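Local coordinates for TolA protein (Vibrio cholerae, PDB 4G7X) that probably serves, through this C-terminal domain, in the Tol-Pal system of the cell envelope, where TolA proteins link the inner membrane to partners at the outer membrane, at residues 53-58 and 115-120. Numbering follows the deposited sequence.
Sequences AIYTQL and FPLPKD
Phe115 sets the edge of its ring against the face of Tyr55, a T-shaped pair with planes at 88°. The leading atom is Phe115 CD1, 3.8 Å from Tyr55 CD1, while Phe115 CB sits against Tyr55 CE1 farther along the same ring. Leu80 of strand 74-83 touches both aromatics, so the pair belongs to the packing of helix 38-62 on the antiparallel sheet. Next to it, the Pro116 ring meets three helix side chains. Leu58 CD1 and Tyr55 CE1 each come within 3.8 Å of Pro116 CD, the leucine reaching it tip to tip. With CG1 turned anti to its carbonyl carbon, Ile54 is left with CG2 to meet Pro116 CG at 4.1 Å. At the polar edge Tyr55 OH donates to Pro116 O over 2.7 Å, nearly in line with the carbonyl, and the oxygen lies close to the tyrosine ring plane. Leu117 CD2 rests 3.6 Å from Tyr55 OH. The bond fixes the far end of the buried Tyr55 ring and orients its O-H, while the Phe115 edge on one face and Pro116 CD near CE1 restrict the ring's turning; the hydroxyl is satisfied by a backbone carbonyl of segment 115-120.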
ATOM      1  N   ALA B  53      -1.886  14.377  -8.404  1.00 12.04           N
ATOM      2  CA  ALA B  53      -0.910  14.443  -9.489  1.00 11.95           C
ATOM      3  C   ALA B  53       0.502  14.076  -9.023  1.00 11.83           C
ATOM      4  O   ALA B  53       1.234  13.392  -9.740  1.00 11.84           O
ATOM      5  CB  ALA B  53      -0.927  15.822 -10.132  1.00 12.24           C
ATOM      6  N   ILE B  54       0.879  14.527  -7.826  1.00 11.66           N
ATOM      7  CA  ILE B  54       2.170  14.164  -7.238  1.00 11.59           C
ATOM      8  C   ILE B  54       2.264  12.644  -7.069  1.00 11.37           C
ATOM      9  O   ILE B  54       3.269  12.034  -7.454  1.00 11.01           O
ATOM     10  CB  ILE B  54       2.423  14.900  -5.898  1.00 11.76           C
ATOM     11  CG1 ILE B  54       2.669  16.395  -6.155  1.00 11.78           C
ATOM     12  CG2 ILE B  54       3.606  14.288  -5.154  1.00 11.91           C
ATOM     13  CD1 ILE B  54       2.599  17.274  -4.919  1.00 12.19           C
ATOM     14  N   TYR B  55       1.211  12.038  -6.523  1.00 11.11           N
ATOM     15  CA  TYR B  55       1.182  10.588  -6.298  1.00 11.35           C
ATOM     16  C   TYR B  55       1.269   9.795  -7.596  1.00 11.67           C
ATOM     17  O   TYR B  55       1.983   8.794  -7.673  1.00 11.51           O
ATOM     18  CB  TYR B  55      -0.069  10.163  -5.524  1.00 10.95           C
ATOM     19  CG  TYR B  55      -0.240  10.769  -4.145  1.00 10.58           C
ATOM     20  CD1 TYR B  55       0.817  11.402  -3.485  1.00 10.64           C
ATOM     21  CD2 TYR B  55      -1.461  10.672  -3.488  1.00 10.46           C
ATOM     22  CE1 TYR B  55       0.641  11.949  -2.225  1.00 10.62           C
ATOM     23  CE2 TYR B  55      -1.641  11.203  -2.222  1.00 10.55           C
ATOM     24  CZ  TYR B  55      -0.590  11.839  -1.598  1.00 10.52           C
ATOM     25  OH  TYR B  55      -0.777  12.370  -0.344  1.00 10.90           O
ATOM     26  N   THR B  56       0.539  10.251  -8.612  1.00 12.32           N
ATOM     27  CA  THR B  56       0.506   9.596  -9.914  1.00 13.20           C
ATOM     28  C   THR B  56       1.891   9.634 -10.572  1.00 13.39           C
ATOM     29  O   THR B  56       2.329   8.643 -11.166  1.00 13.43           O
ATOM     30  CB  THR B  56      -0.577  10.226 -10.822  1.00 13.73           C
ATOM     31  OG1 THR B  56      -1.846  10.205 -10.150  1.00 14.80           O
ATOM     32  CG2 THR B  56      -0.700   9.459 -12.122  1.00 14.24           C
ATOM     33  N   GLN B  57       2.588  10.761 -10.431  1.00 13.50           N
ATOM     34  CA  GLN B  57       3.957  10.899 -10.930  1.00 14.23           C
ATOM     35  C   GLN B  57       4.927   9.966 -10.204  1.00 13.82           C
ATOM     36  O   GLN B  57       5.779   9.339 -10.837  1.00 14.14           O
ATOM     37  CB  GLN B  57       4.422  12.362 -10.848  1.00 15.41           C
ATOM     38  CG  GLN B  57       5.908  12.600 -11.112  1.00 17.37           C
ATOM     39  CD  GLN B  57       6.332  12.338 -12.548  1.00 18.71           C
ATOM     40  OE1 GLN B  57       5.513  12.332 -13.467  1.00 20.40           O
ATOM     41  NE2 GLN B  57       7.628  12.129 -12.746  1.00 19.59           N
ATOM     42  N   LEU B  58       4.789   9.861  -8.883  1.00 13.35           N
ATOM     43  CA  LEU B  58       5.638   8.953  -8.107  1.00 13.11           C
ATOM     44  C   LEU B  58       5.477   7.506  -8.568  1.00 12.94           C
ATOM     45  O   LEU B  58       6.461   6.771  -8.676  1.00 12.95           O
ATOM     46  CB  LEU B  58       5.359   9.075  -6.607  1.00 13.04           C
ATOM     47  CG  LEU B  58       5.894  10.338  -5.923  1.00 13.07           C
ATOM     48  CD1 LEU B  58       5.315  10.472  -4.524  1.00 13.22           C
ATOM     49  CD2 LEU B  58       7.416  10.344  -5.887  1.00 13.30           C
ATOM     50  N   PHE B 115       4.718   8.944   0.315  1.00 12.25           N
ATOM     51  CA  PHE B 115       3.778   9.829  -0.363  1.00 12.44           C
ATOM     52  C   PHE B 115       3.672  11.086   0.491  1.00 12.96           C
ATOM     53  O   PHE B 115       3.369  10.990   1.676  1.00 12.92           O
ATOM     54  CB  PHE B 115       2.404   9.162  -0.465  1.00 12.21           C
ATOM     55  CG  PHE B 115       2.391   7.901  -1.289  1.00 12.08           C
ATOM     56  CD1 PHE B 115       2.012   7.941  -2.626  1.00 12.04           C
ATOM     57  CD2 PHE B 115       2.736   6.670  -0.728  1.00 11.79           C
ATOM     58  CE1 PHE B 115       1.989   6.785  -3.395  1.00 12.00           C
ATOM     59  CE2 PHE B 115       2.715   5.512  -1.492  1.00 11.89           C
ATOM     60  CZ  PHE B 115       2.337   5.570  -2.824  1.00 11.83           C
ATOM     61  N   PRO B 116       3.921  12.269  -0.103  1.00 13.27           N
ATOM     62  CA  PRO B 116       3.887  13.498   0.695  1.00 13.82           C
ATOM     63  C   PRO B 116       2.487  13.873   1.184  1.00 14.18           C
ATOM     64  O   PRO B 116       1.491  13.547   0.533  1.00 13.91           O
ATOM     65  CB  PRO B 116       4.409  14.568  -0.274  1.00 13.88           C
ATOM     66  CG  PRO B 116       5.118  13.819  -1.359  1.00 14.45           C
ATOM     67  CD  PRO B 116       4.372  12.524  -1.483  1.00 13.56           C
ATOM     68  N   LEU B 117       2.435  14.540   2.335  1.00 14.98           N
ATOM     69  CA  LEU B 117       1.202  15.108   2.879  1.00 16.05           C
ATOM     70  C   LEU B 117       1.423  16.571   3.252  1.00 17.40           C
ATOM     71  O   LEU B 117       2.543  16.956   3.596  1.00 17.62           O
ATOM     72  CB  LEU B 117       0.747  14.344   4.124  1.00 15.83           C
ATOM     73  CG  LEU B 117       0.184  12.929   3.985  1.00 15.69           C
ATOM     74  CD1 LEU B 117      -0.033  12.351   5.375  1.00 15.45           C
ATOM     75  CD2 LEU B 117      -1.115  12.905   3.195  1.00 15.76           C
ATOM     76  N   PRO B 118       0.357  17.392   3.190  1.00 18.36           N
ATOM     77  CA  PRO B 118       0.499  18.778   3.638  1.00 19.45           C
ATOM     78  C   PRO B 118       0.605  18.865   5.156  1.00 20.65           C
ATOM     79  O   PRO B 118       0.048  18.024   5.866  1.00 21.24           O
ATOM     80  CB  PRO B 118      -0.798  19.433   3.159  1.00 19.20           C
ATOM     81  CG  PRO B 118      -1.783  18.317   3.094  1.00 18.84           C
ATOM     82  CD  PRO B 118      -0.991  17.117   2.659  1.00 18.35           C
ATOM     83  N   LYS B 119       1.321  19.875   5.641  1.00 22.44           N
ATOM     84  CA  LYS B 119       1.469  20.092   7.074  1.00 23.63           C
ATOM     85  C   LYS B 119       0.273  20.860   7.629  1.00 24.36           C
ATOM     86  O   LYS B 119      -0.141  21.874   7.058  1.00 25.38           O
ATOM     87  CB  LYS B 119       2.772  20.837   7.377  1.00 24.45           C
ATOM     88  N   ASP B 120      -0.281  20.356   8.731  1.00 24.87           N
ATOM     89  CA  ASP B 120      -1.393  20.998   9.450  1.00 25.32           C
ATOM     90  C   ASP B 120      -2.614  21.309   8.572  1.00 25.47           C
ATOM     91  O   ASP B 120      -3.214  22.383   8.676  1.00 25.78           O
ATOM     92  CB  ASP B 120      -0.910  22.252  10.194  1.00 25.60           C
TER